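Long-range contacts in pre-crRNA processing endonuclease (Streptococcus pyogenes serotype M1, PDB 3VZH), which probably cuts precursor CRISPR RNA into crRNAs, acting as the Cas5d endoribonuclease of a subtype I-C CRISPR defence system: residues Tyr34-Arg39 and Gly171-Ser176; Asn57-Val62 and Tyr97-His102; Glu61-Asn66 and Asn198-Phe203; Gln69-Gly74 and Tyr91-Val96. All coordinates share one frame; numbering follows the deposited sequence.

Contact 1: Tyr34-Arg39 and Gly171-Ser176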
loop_
_atom_site.group_PDB
_atom_site.type_symbol
_atom_site.label_atom_id
_atom_site.label_comp_id
_atom_site.label_asym_id
_atom_site.label_seq_id
_atom_site.Cartn_x
_atom_site.Cartn_y
_atom_site.Cartn_z
ATOM N N TYR A 34 -4.163 7.645 10.734
ATOM C CA TYR A 34 -4.710 6.324 11.047
ATOM C C TYR A 34 -3.612 5.568 11.672
ATOM O O TYR A 34 -2.420 5.919 11.506
ATOM C CB TYR A 34 -5.061 5.607 9.732
ATOM C CG TYR A 34 -6.382 6.062 9.106
ATOM C CD1 TYR A 34 -7.596 5.909 9.809
ATOM C CD2 TYR A 34 -6.412 6.581 7.800
ATOM C CE1 TYR A 34 -8.841 6.319 9.234
ATOM C CE2 TYR A 34 -7.654 6.993 7.213
ATOM C CZ TYR A 34 -8.845 6.827 7.920
ATOM O OH TYR A 34 -10.063 7.174 7.327
ATOM N N SER A 35 -3.976 4.487 12.358
ATOM C CA SER A 35 -2.969 3.713 13.031
ATOM C C SER A 35 -2.182 2.808 12.121
ATOM O O SER A 35 -1.185 2.227 12.559
ATOM C CB SER A 35 -3.676 2.785 14.071
ATOM O OG SER A 35 -4.447 3.541 14.990
ATOM N N VAL A 36 -2.682 2.577 10.909
ATOM C CA VAL A 36 -1.996 1.697 9.972
ATOM C C VAL A 36 -2.185 2.318 8.566
ATOM O O VAL A 36 -2.993 3.224 8.382
ATOM C CB VAL A 36 -2.546 0.237 10.013
ATOM C CG1 VAL A 36 -2.405 -0.381 11.421
ATOM C CG2 VAL A 36 -3.999 0.235 9.638
ATOM N N PRO A 37 -1.441 1.816 7.553
ATOM C CA PRO A 37 -1.644 2.434 6.223
ATOM C C PRO A 37 -3.032 2.220 5.597
ATOM O O PRO A 37 -3.717 1.255 5.925
ATOM C CB PRO A 37 -0.541 1.822 5.343
ATOM C CG PRO A 37 0.303 0.935 6.256
ATOM C CD PRO A 37 -0.484 0.694 7.527
ATOM N N THR A 38 -3.505 3.171 4.798
ATOM C CA THR A 38 -4.687 2.922 3.961
ATOM C C THR A 38 -4.235 2.159 2.666
ATOM O O THR A 38 -3.010 2.215 2.256
ATOM C CB THR A 38 -5.342 4.238 3.535
ATOM O OG1 THR A 38 -4.348 4.996 2.864
ATOM C CG2 THR A 38 -5.897 4.997 4.777
ATOM N N ARG A 39 -5.169 1.461 2.007
ATOM C CA ARG A 39 -4.861 0.820 0.733
ATOM C C ARG A 39 -4.329 1.843 -0.256
ATOM O O ARG A 39 -3.316 1.602 -0.975
ATOM C CB ARG A 39 -6.022 0.061 0.140
ATOM C CG ARG A 39 -5.460 -1.012 -0.806
ATOM C CD ARG A 39 -6.342 -1.298 -1.996
ATOM N NE ARG A 39 -6.137 -2.674 -2.379
ATOM C CZ ARG A 39 -6.858 -3.304 -3.277
ATOM N NH1 ARG A 39 -7.814 -2.642 -3.923
ATOM N NH2 ARG A 39 -6.613 -4.585 -3.520
ATOM N N GLY A 171 -11.899 -0.320 12.820
ATOM C CA GLY A 171 -13.131 0.493 12.492
ATOM C C GLY A 171 -13.094 0.884 11.054
ATOM O O GLY A 171 -12.301 0.367 10.275
ATOM N N ILE A 172 -13.878 1.893 10.689
ATOM C CA ILE A 172 -13.986 2.220 9.296
ATOM C C ILE A 172 -12.811 3.086 8.848
ATOM O O ILE A 172 -12.507 4.112 9.463
ATOM C CB ILE A 172 -15.268 3.054 9.062
ATOM C CG1 ILE A 172 -16.492 2.309 9.591
ATOM C CG2 ILE A 172 -15.471 3.248 7.569
ATOM C CD1 ILE A 172 -16.769 0.976 8.898
ATOM N N MET A 173 -12.129 2.687 7.787
ATOM C CA MET A 173 -10.964 3.426 7.259
ATOM C C MET A 173 -11.217 3.766 5.817
ATOM O O MET A 173 -11.795 2.947 5.056
ATOM C CB MET A 173 -9.709 2.515 7.322
ATOM C CG MET A 173 -9.165 2.470 8.744
ATOM S SD MET A 173 -7.547 1.620 8.881
ATOM C CE MET A 173 -6.657 2.896 7.975
ATOM N N PHE A 174 -10.779 4.941 5.396
ATOM C CA PHE A 174 -10.620 5.210 3.964
ATOM C C PHE A 174 -9.891 4.045 3.280
ATOM O O PHE A 174 -8.881 3.524 3.794
ATOM C CB PHE A 174 -9.886 6.526 3.766
ATOM C CG PHE A 174 -9.666 6.886 2.340
ATOM C CD1 PHE A 174 -8.379 6.879 1.821
ATOM C CD2 PHE A 174 -10.726 7.223 1.504
ATOM C CE1 PHE A 174 -8.150 7.194 0.470
ATOM C CE2 PHE A 174 -10.507 7.570 0.158
ATOM C CZ PHE A 174 -9.203 7.553 -0.359
ATOM N N HIS A 175 -10.441 3.595 2.139
ATOM C CA HIS A 175 -9.850 2.519 1.353
ATOM C C HIS A 175 -9.178 3.145 0.147
ATOM O O HIS A 175 -7.962 3.088 0.028
ATOM C CB HIS A 175 -10.965 1.603 0.873
ATOM C CG HIS A 175 -10.515 0.410 0.047
ATOM N ND1 HIS A 175 -10.297 0.484 -1.286
ATOM C CD2 HIS A 175 -10.329 -0.939 0.409
ATOM C CE1 HIS A 175 -9.960 -0.760 -1.744
ATOM N NE2 HIS A 175 -10.020 -1.618 -0.708
ATOM N N SER A 176 -9.959 3.748 -0.752
ATOM C CA SER A 176 -9.395 4.382 -1.948
ATOM C C SER A 176 -10.440 5.168 -2.688
ATOM O O SER A 176 -11.627 5.086 -2.368
ATOM C CB SER A 176 -8.762 3.341 -2.890
ATOM O OG SER A 176 -9.606 2.226 -3.110
HETATM O O HOH W 1 -12.281 6.712 8.563
HETATM O O HOH W 2 -7.620 1.130 3.707
HETATM O O HOH W 3 -7.703 0.293 -4.426
#
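M173 lays its terminal methyl on the ring of Y34, with M173 CE 3.4 Å from Y34 CG, over one face and offset toward the rim: a CH-pi contact. The two side chains slide past each other in opposite directions, and a bend at the end of the methionine chain (chi3 68°) brings CE onto the ring. The sulfur lies oblique to the ring, M173 SD lying 4.8 Å from the Y34 ring centroid in a Met-aromatic contact. V36 meets the same thioether at about a right angle, its CG2 3.9 Å from M173 SD. The phenol grips backbone: F174 N donates to Y34 OH over 3.0 Å in a nearly straight bond (177°). A water in the ring plane links OH to I172 O, so the tyrosine tip is held to two successive peptides of segment 171-176.

This joins the loop ahead of helix 39-49, a helix of the RRM-like part of the protein, to strand 173-178. T38 is the N-cap of that helix; its OG1 is taken by A41 N, while CG2 turns to the other segment, 3.5 Å from F174 O and at the edge of the F174 ring. R39 runs alongside H175 and points the same way, guanidinium and imidazole planes 56° apart, with R39 NH1 3.6 Å from H175 CE1. NH1 also reaches S176 OG through a water, and NH2 bonds V59 O. H175 and S176 both face Y190 in a classic beta bulge, and H175 ND1 hydrogen-bonds S176 OG at 2.6 Å, leaving NE2 to bond K204 O.

Contact 2: Asn57-Val62 and Tyr97-His102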
loop_
_atom_site.group_PDB
_atom_site.type_symbol
_atom_site.label_atom_id
_atom_site.label_comp_id
_atom_site.label_asym_id
_atom_site.label_seq_id
_atom_site.Cartn_x
_atom_site.Cartn_y
_atom_site.Cartn_z
ATOM N N ASN A 57 -1.050 -1.865 -10.489
ATOM C CA ASN A 57 -0.604 -2.604 -9.287
ATOM C C ASN A 57 -1.804 -2.804 -8.322
ATOM O O ASN A 57 -2.585 -1.849 -8.091
ATOM C CB ASN A 57 0.449 -1.737 -8.582
ATOM C CG ASN A 57 1.764 -1.737 -9.341
ATOM O OD1 ASN A 57 2.244 -2.803 -9.786
ATOM N ND2 ASN A 57 2.381 -0.582 -9.443
ATOM N N ILE A 58 -1.853 -4.004 -7.768
ATOM C CA ILE A 58 -2.936 -4.455 -6.881
ATOM C C ILE A 58 -2.320 -4.858 -5.576
ATOM O O ILE A 58 -1.666 -5.949 -5.488
ATOM C CB ILE A 58 -3.672 -5.684 -7.452
ATOM C CG1 ILE A 58 -4.276 -5.443 -8.883
ATOM C CG2 ILE A 58 -4.809 -6.104 -6.505
ATOM C CD1 ILE A 58 -5.097 -4.166 -9.015
ATOM N N VAL A 59 -2.530 -4.051 -4.553
ATOM C CA VAL A 59 -1.953 -4.376 -3.223
ATOM C C VAL A 59 -2.928 -5.327 -2.534
ATOM O O VAL A 59 -4.114 -4.980 -2.357
ATOM C CB VAL A 59 -1.713 -3.124 -2.325
ATOM C CG1 VAL A 59 -1.312 -3.576 -0.903
ATOM C CG2 VAL A 59 -0.544 -2.271 -2.931
ATOM N N THR A 60 -2.464 -6.499 -2.130
ATOM C CA THR A 60 -3.458 -7.467 -1.598
ATOM C C THR A 60 -3.370 -7.659 -0.085
ATOM O O THR A 60 -4.359 -8.087 0.569
ATOM C CB THR A 60 -3.358 -8.846 -2.253
ATOM O OG1 THR A 60 -2.049 -9.397 -2.040
ATOM C CG2 THR A 60 -3.705 -8.731 -3.744
ATOM N N GLU A 61 -2.206 -7.376 0.485
ATOM C CA GLU A 61 -1.973 -7.692 1.897
ATOM C C GLU A 61 -0.866 -6.806 2.450
ATOM O O GLU A 61 0.099 -6.453 1.692
ATOM C CB GLU A 61 -1.647 -9.151 2.090
ATOM C CG GLU A 61 -1.889 -9.593 3.523
ATOM C CD GLU A 61 -1.763 -11.100 3.633
ATOM O OE1 GLU A 61 -0.653 -11.604 3.638
ATOM O OE2 GLU A 61 -2.805 -11.775 3.715
ATOM N N VAL A 62 -0.994 -6.382 3.705
ATOM C CA VAL A 62 0.162 -5.732 4.410
ATOM C C VAL A 62 0.362 -6.298 5.788
ATOM O O VAL A 62 -0.626 -6.716 6.431
ATOM C CB VAL A 62 -0.014 -4.189 4.485
ATOM C CG1 VAL A 62 -1.304 -3.742 5.279
ATOM C CG2 VAL A 62 1.245 -3.521 5.115
ATOM N N TYR A 97 6.544 -2.073 7.316
ATOM C CA TYR A 97 5.344 -2.699 6.692
ATOM C C TYR A 97 5.862 -3.594 5.610
ATOM O O TYR A 97 6.799 -3.175 4.820
ATOM C CB TYR A 97 4.480 -1.650 6.004
ATOM C CG TYR A 97 3.942 -0.623 6.964
ATOM C CD1 TYR A 97 3.092 -1.002 8.010
ATOM C CD2 TYR A 97 4.266 0.700 6.823
ATOM C CE1 TYR A 97 2.626 -0.024 8.929
ATOM C CE2 TYR A 97 3.805 1.666 7.713
ATOM C CZ TYR A 97 2.969 1.281 8.746
ATOM O OH TYR A 97 2.517 2.257 9.614
ATOM N N LEU A 98 5.369 -4.829 5.552
ATOM C CA LEU A 98 5.725 -5.664 4.440
ATOM C C LEU A 98 4.475 -5.688 3.548
ATOM O O LEU A 98 3.315 -5.976 4.043
ATOM C CB LEU A 98 6.107 -7.092 4.952
ATOM C CG LEU A 98 7.000 -7.097 6.176
ATOM C CD1 LEU A 98 7.276 -8.572 6.463
ATOM C CD2 LEU A 98 8.349 -6.397 5.919
ATOM N N ILE A 99 4.643 -5.434 2.245
ATOM C CA ILE A 99 3.511 -5.308 1.347
ATOM C C ILE A 99 3.621 -6.520 0.377
ATOM O O ILE A 99 4.685 -6.750 -0.209
ATOM C CB ILE A 99 3.604 -3.996 0.515
ATOM C CG1 ILE A 99 3.773 -2.780 1.456
ATOM C CG2 ILE A 99 2.342 -3.777 -0.342
ATOM C CD1 ILE A 99 3.976 -1.429 0.726
ATOM N N LYS A 100 2.498 -7.164 0.151
ATOM C CA LYS A 100 2.319 -8.207 -0.895
ATOM C C LYS A 100 1.456 -7.586 -1.987
ATOM O O LYS A 100 0.399 -7.023 -1.687
ATOM C CB LYS A 100 1.627 -9.400 -0.266
ATOM C CG LYS A 100 1.317 -10.501 -1.276
ATOM C CD LYS A 100 0.566 -11.665 -0.566
ATOM C CE LYS A 100 0.270 -12.791 -1.582
ATOM N NZ LYS A 100 -0.609 -13.851 -0.950
ATOM N N PHE A 101 1.911 -7.663 -3.247
ATOM C CA PHE A 101 1.147 -7.042 -4.300
ATOM C C PHE A 101 1.411 -7.778 -5.619
ATOM O O PHE A 101 2.363 -8.569 -5.687
ATOM C CB PHE A 101 1.452 -5.586 -4.409
ATOM C CG PHE A 101 2.853 -5.251 -4.925
ATOM C CD1 PHE A 101 3.048 -4.854 -6.275
ATOM C CD2 PHE A 101 3.908 -5.244 -4.055
ATOM C CE1 PHE A 101 4.366 -4.509 -6.727
ATOM C CE2 PHE A 101 5.202 -4.917 -4.499
ATOM C CZ PHE A 101 5.411 -4.517 -5.809
ATOM N N HIS A 102 0.614 -7.487 -6.649
ATOM C CA HIS A 102 0.883 -8.071 -7.983
ATOM C C HIS A 102 0.368 -7.092 -8.941
ATOM O O HIS A 102 -0.101 -6.035 -8.511
ATOM C CB HIS A 102 0.219 -9.446 -8.097
ATOM C CG HIS A 102 -1.294 -9.389 -8.041
ATOM N ND1 HIS A 102 -1.985 -9.552 -6.898
ATOM C CD2 HIS A 102 -2.257 -9.225 -9.098
ATOM C CE1 HIS A 102 -3.333 -9.469 -7.169
ATOM N NE2 HIS A 102 -3.492 -9.289 -8.535
HETATM O O HOH W 4 -0.683 -9.850 -4.441
HETATM O O HOH W 5 -2.934 -11.839 -0.883
#
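I58 covers one face of the H102 imidazole: I58 CB lies 3.9 Å from the ring centroid, offset toward the rim, a CH-pi contact. T60 comes to the same ring at its edge, T60 CG2 3.5 Å from H102 CE1, and its side chain crosses the histidine at about a right angle. H102 CG sits between its backbone N and carbonyl carbon (chi1 65°), which swings the ring over the neighbouring strand. One water in the ring plane joins H102 ND1 to T60 OG1; a second joins OG1 to K100 NZ at the end of an extended lysine chain.

Beneath these side chains the antiparallel backbones pair, I58 N to H102 O at 2.8 Å and K100 N to E61 O at 2.9 Å. At the second pair the register slips by one residue, T60 and E61 both facing K100 in a classic beta bulge; T60 N bonds K100 O at 2.9 Å, and E61 N reaches it weakly. The strands are the adjacent second and third of the RRM-like (ferredoxin-like) sheet. On the opposite face V59 CG1 meets I99 CG2 at 3.7 Å, and V59 and V62 pack on helix 39-49. Behind N57, D47 and the carbonyl of Y50 hold its ND2.

Contact 3: Glu61-Asn66 and Asn198-Phe203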
loop_
_atom_site.group_PDB
_atom_site.type_symbol
_atom_site.label_atom_id
_atom_site.label_comp_id
_atom_site.label_asym_id
_atom_site.label_seq_id
_atom_site.Cartn_x
_atom_site.Cartn_y
_atom_site.Cartn_z
ATOM N N GLU A 61 -2.206 -7.376 0.485
ATOM C CA GLU A 61 -1.973 -7.692 1.897
ATOM C C GLU A 61 -0.866 -6.806 2.450
ATOM O O GLU A 61 0.099 -6.453 1.692
ATOM C CB GLU A 61 -1.647 -9.151 2.090
ATOM C CG GLU A 61 -1.889 -9.593 3.523
ATOM C CD GLU A 61 -1.763 -11.100 3.633
ATOM O OE1 GLU A 61 -0.653 -11.604 3.638
ATOM O OE2 GLU A 61 -2.805 -11.775 3.715
ATOM N N VAL A 62 -0.994 -6.382 3.705
ATOM C CA VAL A 62 0.162 -5.732 4.410
ATOM C C VAL A 62 0.362 -6.298 5.788
ATOM O O VAL A 62 -0.626 -6.716 6.431
ATOM C CB VAL A 62 -0.014 -4.189 4.485
ATOM C CG1 VAL A 62 -1.304 -3.742 5.279
ATOM C CG2 VAL A 62 1.245 -3.521 5.115
ATOM N N LYS A 63 1.631 -6.419 6.218
ATOM C CA LYS A 63 1.947 -6.866 7.560
ATOM C C LYS A 63 2.546 -5.690 8.309
ATOM O O LYS A 63 3.550 -5.065 7.844
ATOM C CB LYS A 63 2.886 -8.103 7.658
ATOM C CG LYS A 63 2.368 -9.283 6.832
ATOM C CD LYS A 63 3.292 -10.490 6.887
ATOM C CE LYS A 63 3.392 -11.070 8.203
ATOM N NZ LYS A 63 3.740 -12.529 7.971
ATOM N N VAL A 64 1.890 -5.318 9.408
ATOM C CA VAL A 64 2.379 -4.255 10.322
ATOM C C VAL A 64 3.329 -4.900 11.321
ATOM O O VAL A 64 2.905 -5.649 12.222
ATOM C CB VAL A 64 1.115 -3.594 11.009
ATOM C CG1 VAL A 64 1.550 -2.501 11.986
ATOM C CG2 VAL A 64 0.156 -3.053 9.955
ATOM N N ILE A 65 4.643 -4.670 11.139
ATOM C CA ILE A 65 5.642 -5.424 11.905
ATOM C C ILE A 65 5.891 -4.812 13.234
ATOM O O ILE A 65 6.170 -5.547 14.188
ATOM C CB ILE A 65 6.956 -5.514 11.092
ATOM C CG1 ILE A 65 6.643 -6.293 9.775
ATOM C CG2 ILE A 65 7.983 -6.320 11.910
ATOM C CD1 ILE A 65 6.010 -7.692 9.959
ATOM N N ASN A 66 5.803 -3.475 13.322
ATOM C CA ASN A 66 6.253 -2.778 14.560
ATOM C C ASN A 66 5.086 -2.345 15.441
ATOM O O ASN A 66 4.038 -1.890 14.894
ATOM C CB ASN A 66 7.102 -1.512 14.270
ATOM C CG ASN A 66 8.520 -1.846 13.841
ATOM O OD1 ASN A 66 8.875 -3.030 13.764
ATOM N ND2 ASN A 66 9.342 -0.793 13.513
ATOM N N ASN A 198 -3.215 -10.682 13.708
ATOM C CA ASN A 198 -1.838 -11.021 13.874
ATOM C C ASN A 198 -0.910 -10.056 13.186
ATOM O O ASN A 198 0.151 -10.480 12.673
ATOM C CB ASN A 198 -1.607 -12.460 13.385
ATOM C CG ASN A 198 -2.493 -13.463 14.142
ATOM O OD1 ASN A 198 -2.469 -13.484 15.339
ATOM N ND2 ASN A 198 -3.243 -14.290 13.424
ATOM N N GLY A 199 -1.334 -8.813 13.104
ATOM C CA GLY A 199 -0.576 -7.804 12.354
ATOM C C GLY A 199 -0.839 -7.714 10.846
ATOM O O GLY A 199 -0.216 -6.868 10.173
ATOM N N VAL A 200 -1.717 -8.577 10.322
ATOM C CA VAL A 200 -1.932 -8.746 8.884
ATOM C C VAL A 200 -3.228 -8.046 8.489
ATOM O O VAL A 200 -4.307 -8.321 9.074
ATOM C CB VAL A 200 -2.079 -10.229 8.466
ATOM C CG1 VAL A 200 -2.110 -10.262 6.923
ATOM C CG2 VAL A 200 -0.849 -11.005 8.959
ATOM N N ILE A 201 -3.175 -7.217 7.469
ATOM C CA ILE A 201 -4.412 -6.605 6.954
ATOM C C ILE A 201 -4.552 -7.101 5.516
ATOM O O ILE A 201 -3.666 -6.812 4.653
ATOM C CB ILE A 201 -4.415 -5.056 6.949
ATOM C CG1 ILE A 201 -4.325 -4.535 8.387
ATOM C CG2 ILE A 201 -5.752 -4.541 6.376
ATOM C CD1 ILE A 201 -4.040 -3.082 8.502
ATOM N N THR A 202 -5.636 -7.844 5.253
ATOM C CA THR A 202 -5.859 -8.456 3.902
ATOM C C THR A 202 -6.925 -7.627 3.247
ATOM O O THR A 202 -8.112 -7.570 3.732
ATOM C CB THR A 202 -6.280 -9.936 3.979
ATOM O OG1 THR A 202 -5.337 -10.619 4.760
ATOM C CG2 THR A 202 -6.315 -10.668 2.586
ATOM N N PHE A 203 -6.557 -6.967 2.189
ATOM C CA PHE A 203 -7.477 -6.005 1.653
ATOM C C PHE A 203 -8.669 -6.551 0.876
ATOM O O PHE A 203 -8.540 -7.525 0.154
ATOM C CB PHE A 203 -6.728 -4.977 0.800
ATOM C CG PHE A 203 -5.814 -4.136 1.632
ATOM C CD1 PHE A 203 -6.311 -3.094 2.420
ATOM C CD2 PHE A 203 -4.446 -4.442 1.662
ATOM C CE1 PHE A 203 -5.471 -2.356 3.226
ATOM C CE2 PHE A 203 -3.580 -3.692 2.460
ATOM C CZ PHE A 203 -4.099 -2.633 3.236
#
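V64 N donates to G199 O at 2.7 Å, in the carbonyl plane, and K63 CA leans on the same oxygen in a CA-H...O contact. G199 presents that carbonyl with a positive phi (85°), a backbone shape that glycine takes up readily. Further along, V62 and I201 form an antiparallel hydrogen-bonded pair: I201 N reaches V62 O at 2.8 Å, and V62 N returns a bond to I201 O at 2.9 Å.

On one face E61 makes the main side-chain contacts. Its CG lies trans to the backbone N (chi1 -160°), and the extended chain is carried across V200, whose CG1 comes 3.4 Å from E61 CD. Beyond it, T202 OG1 donates to E61 OE2 at 3.0 Å, on the anti side of the carboxylate and 21° out of its plane. OE1 is bonded by Y156 OH, so each oxygen has a partner and the carboxylate's rotation is probably fixed. Y156 also receives K63, through its carbonyl oxygen and by a cation-pi contact with its ring.

The other face is apolar. V62 CG1 touches F203 CE2 at 3.6 Å and I201 CB at 3.8 Å, while I201 CG2 lies over one face of the F203 ring, offset toward the rim. L42 of helix 39-49 lies against both V62 and F203.

The backbone angles of N198 and G199 are those of a type I' turn, which connects strands 188-197 and 200-213 as a tight beta hairpin; through this pairing the hairpin extends the RRM-like sheet beyond strand 55-64.

Contact 4: Gln69-Gly74 and Tyr91-Val96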
loop_
_atom_site.group_PDB
_atom_site.type_symbol
_atom_site.label_atom_id
_atom_site.label_comp_id
_atom_site.label_asym_id
_atom_site.label_seq_id
_atom_site.Cartn_x
_atom_site.Cartn_y
_atom_site.Cartn_z
ATOM N N GLN A 69 3.163 3.384 17.517
ATOM C CA GLN A 69 3.611 4.452 18.429
ATOM C C GLN A 69 3.368 5.723 17.657
ATOM O O GLN A 69 3.391 5.684 16.434
ATOM C CB GLN A 69 5.137 4.303 18.627
ATOM C CG GLN A 69 5.575 3.035 19.364
ATOM C CD GLN A 69 7.052 3.080 19.742
ATOM O OE1 GLN A 69 7.384 3.463 20.849
ATOM N NE2 GLN A 69 7.930 2.710 18.825
ATOM N N THR A 70 3.075 6.811 18.351
ATOM C CA THR A 70 2.822 8.063 17.683
ATOM C C THR A 70 3.682 9.165 18.301
ATOM O O THR A 70 4.193 9.020 19.428
ATOM C CB THR A 70 1.325 8.472 17.779
ATOM O OG1 THR A 70 0.993 8.825 19.120
ATOM C CG2 THR A 70 0.364 7.298 17.285
ATOM N N GLU A 71 3.793 10.268 17.543
ATOM C CA GLU A 71 4.535 11.421 17.953
ATOM C C GLU A 71 3.785 12.616 17.485
ATOM O O GLU A 71 3.216 12.631 16.400
ATOM C CB GLU A 71 5.917 11.437 17.312
ATOM C CG GLU A 71 6.804 10.348 17.870
ATOM C CD GLU A 71 7.438 10.730 19.211
ATOM O OE1 GLU A 71 8.084 9.869 19.819
ATOM O OE2 GLU A 71 7.321 11.881 19.663
ATOM N N LEU A 72 3.828 13.640 18.323
ATOM C CA LEU A 72 3.031 14.825 18.109
ATOM C C LEU A 72 3.926 15.907 17.592
ATOM O O LEU A 72 5.067 16.051 18.065
ATOM C CB LEU A 72 2.425 15.225 19.466
ATOM C CG LEU A 72 1.252 16.204 19.641
ATOM C CD1 LEU A 72 0.176 15.991 18.574
ATOM C CD2 LEU A 72 0.669 16.069 21.073
ATOM N N GLN A 73 3.437 16.706 16.647
ATOM C CA GLN A 73 4.218 17.848 16.216
ATOM C C GLN A 73 3.331 19.134 16.251
ATOM O O GLN A 73 2.264 19.167 15.610
ATOM C CB GLN A 73 4.802 17.635 14.799
ATOM C CG GLN A 73 5.526 18.924 14.297
ATOM C CD GLN A 73 6.195 18.678 12.983
ATOM O OE1 GLN A 73 5.562 18.788 11.928
ATOM N NE2 GLN A 73 7.458 18.274 13.024
ATOM N N GLY A 74 3.729 20.152 17.009
ATOM C CA GLY A 74 2.955 21.391 17.085
ATOM C C GLY A 74 3.491 22.309 15.987
ATOM O O GLY A 74 4.712 22.383 15.799
ATOM N N TYR A 91 1.802 11.932 14.096
ATOM C CA TYR A 91 2.421 10.937 13.204
ATOM C C TYR A 91 2.572 9.556 13.824
ATOM O O TYR A 91 2.744 9.457 14.986
ATOM C CB TYR A 91 3.872 11.403 12.875
ATOM C CG TYR A 91 3.921 12.635 12.034
ATOM C CD1 TYR A 91 3.905 12.533 10.622
ATOM C CD2 TYR A 91 4.026 13.922 12.633
ATOM C CE1 TYR A 91 3.941 13.687 9.831
ATOM C CE2 TYR A 91 4.053 15.096 11.833
ATOM C CZ TYR A 91 4.030 14.967 10.437
ATOM O OH TYR A 91 4.075 16.085 9.609
ATOM N N LEU A 92 2.559 8.504 13.007
ATOM C CA LEU A 92 3.131 7.231 13.477
ATOM C C LEU A 92 4.611 7.387 13.508
ATOM O O LEU A 92 5.216 8.073 12.642
ATOM C CB LEU A 92 2.710 6.153 12.448
ATOM C CG LEU A 92 1.213 5.807 12.494
ATOM C CD1 LEU A 92 0.895 4.959 11.225
ATOM C CD2 LEU A 92 1.013 4.947 13.785
ATOM N N SER A 93 5.259 6.592 14.368
ATOM C CA SER A 93 6.674 6.643 14.494
ATOM C C SER A 93 7.295 5.254 14.318
ATOM O O SER A 93 6.685 4.276 14.683
ATOM C CB SER A 93 6.962 7.112 15.940
ATOM O OG SER A 93 8.328 7.214 16.079
ATOM N N ASP A 94 8.487 5.183 13.720
ATOM C CA ASP A 94 9.274 3.928 13.624
ATOM C C ASP A 94 8.462 2.717 13.055
ATOM O O ASP A 94 8.140 1.755 13.730
ATOM C CB ASP A 94 9.899 3.619 14.984
ATOM C CG ASP A 94 10.954 2.576 14.890
ATOM O OD1 ASP A 94 11.254 2.159 13.779
ATOM O OD2 ASP A 94 11.418 2.034 15.908
ATOM N N VAL A 95 8.045 2.840 11.800
ATOM C CA VAL A 95 7.099 1.920 11.124
ATOM C C VAL A 95 7.886 0.995 10.220
ATOM O O VAL A 95 8.934 1.427 9.621
ATOM C CB VAL A 95 5.994 2.680 10.349
ATOM C CG1 VAL A 95 5.175 3.556 11.351
ATOM C CG2 VAL A 95 6.567 3.526 9.169
ATOM N N VAL A 96 7.449 -0.300 10.182
ATOM C CA VAL A 96 7.934 -1.290 9.189
ATOM C C VAL A 96 6.695 -1.988 8.636
ATOM O O VAL A 96 5.841 -2.412 9.375
ATOM C CB VAL A 96 8.834 -2.349 9.848
ATOM C CG1 VAL A 96 9.057 -3.459 8.832
ATOM C CG2 VAL A 96 10.198 -1.803 10.340
HETATM O O HOH W 6 4.443 2.652 14.878
HETATM O O HOH W 7 7.504 1.198 16.473
HETATM O O HOH W 8 10.990 3.343 18.298
HETATM O O HOH W 9 8.385 7.310 18.858
#
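Y91 and E71 satisfy each other's backbone in an antiparallel hydrogen-bonded pair: Y91 N gives to E71 O at 2.8 Å, and E71 N gives back to Y91 O at 2.9 Å. Y91 O also has T70 CA close by, at 3.0 Å, in a CA-H...O contact. The next bond is less well directed, since S93 N reaches Q69 O at 2.9 Å from 43° above the carbonyl plane.

Water completes much of the rest. One molecule accepts from Q69 N and donates to S93 O, closing the gap where the strands begin to part. Q69 NE2 gives to two more, at 2.8 Å and at 3.2 Å; the first donates to D94 O and the second to D94 OD2, so two waters carry the polar link between the amide and D94. A fourth donates to E71 OE1 and hydrogen-bonds S93 OG, and E71 CG packs on S93 CB at 3.8 Å. The chain bend of E71 at chi2 (-81°) turns its carboxylate to that water.

Q73 crosses the Y91 side chain with its amide plane 76° from the ring, and its CB lies in the ring plane at the edge. The phenol itself is bonded to E143 OE2. Strand 70-74 is an outermost strand of a small antiparallel sheet, with 88-93 in the middle and 17-18 on its other side; at D94 the chain turns a corner into strand 95-105, and N66 ND2 bonds D94 O.

Overall arrangement
Contacts 2 and 3 share E61 and V62 on strand 55-64, flanked by strand 95-105 in one and strand 200-213 in the other; their centres are about 10 Å apart. T60 O takes F203 N at 3.0 Å between them. Contact 1 lies about 14 Å from contact 2 and 12 Å from contact 3 between centres: the R39 NH2 to V59 O bond (2.8 Å) is its tie to contact 2, and V36 packs on V64 and I201 of contact 3. Contact 4 is the outlier, about 22 Å from contact 2 between centres, reached through L92, which touches both Y34 and Y97, and through I65 N bonding V96 O. No bound RNA or ligand is part of any contact.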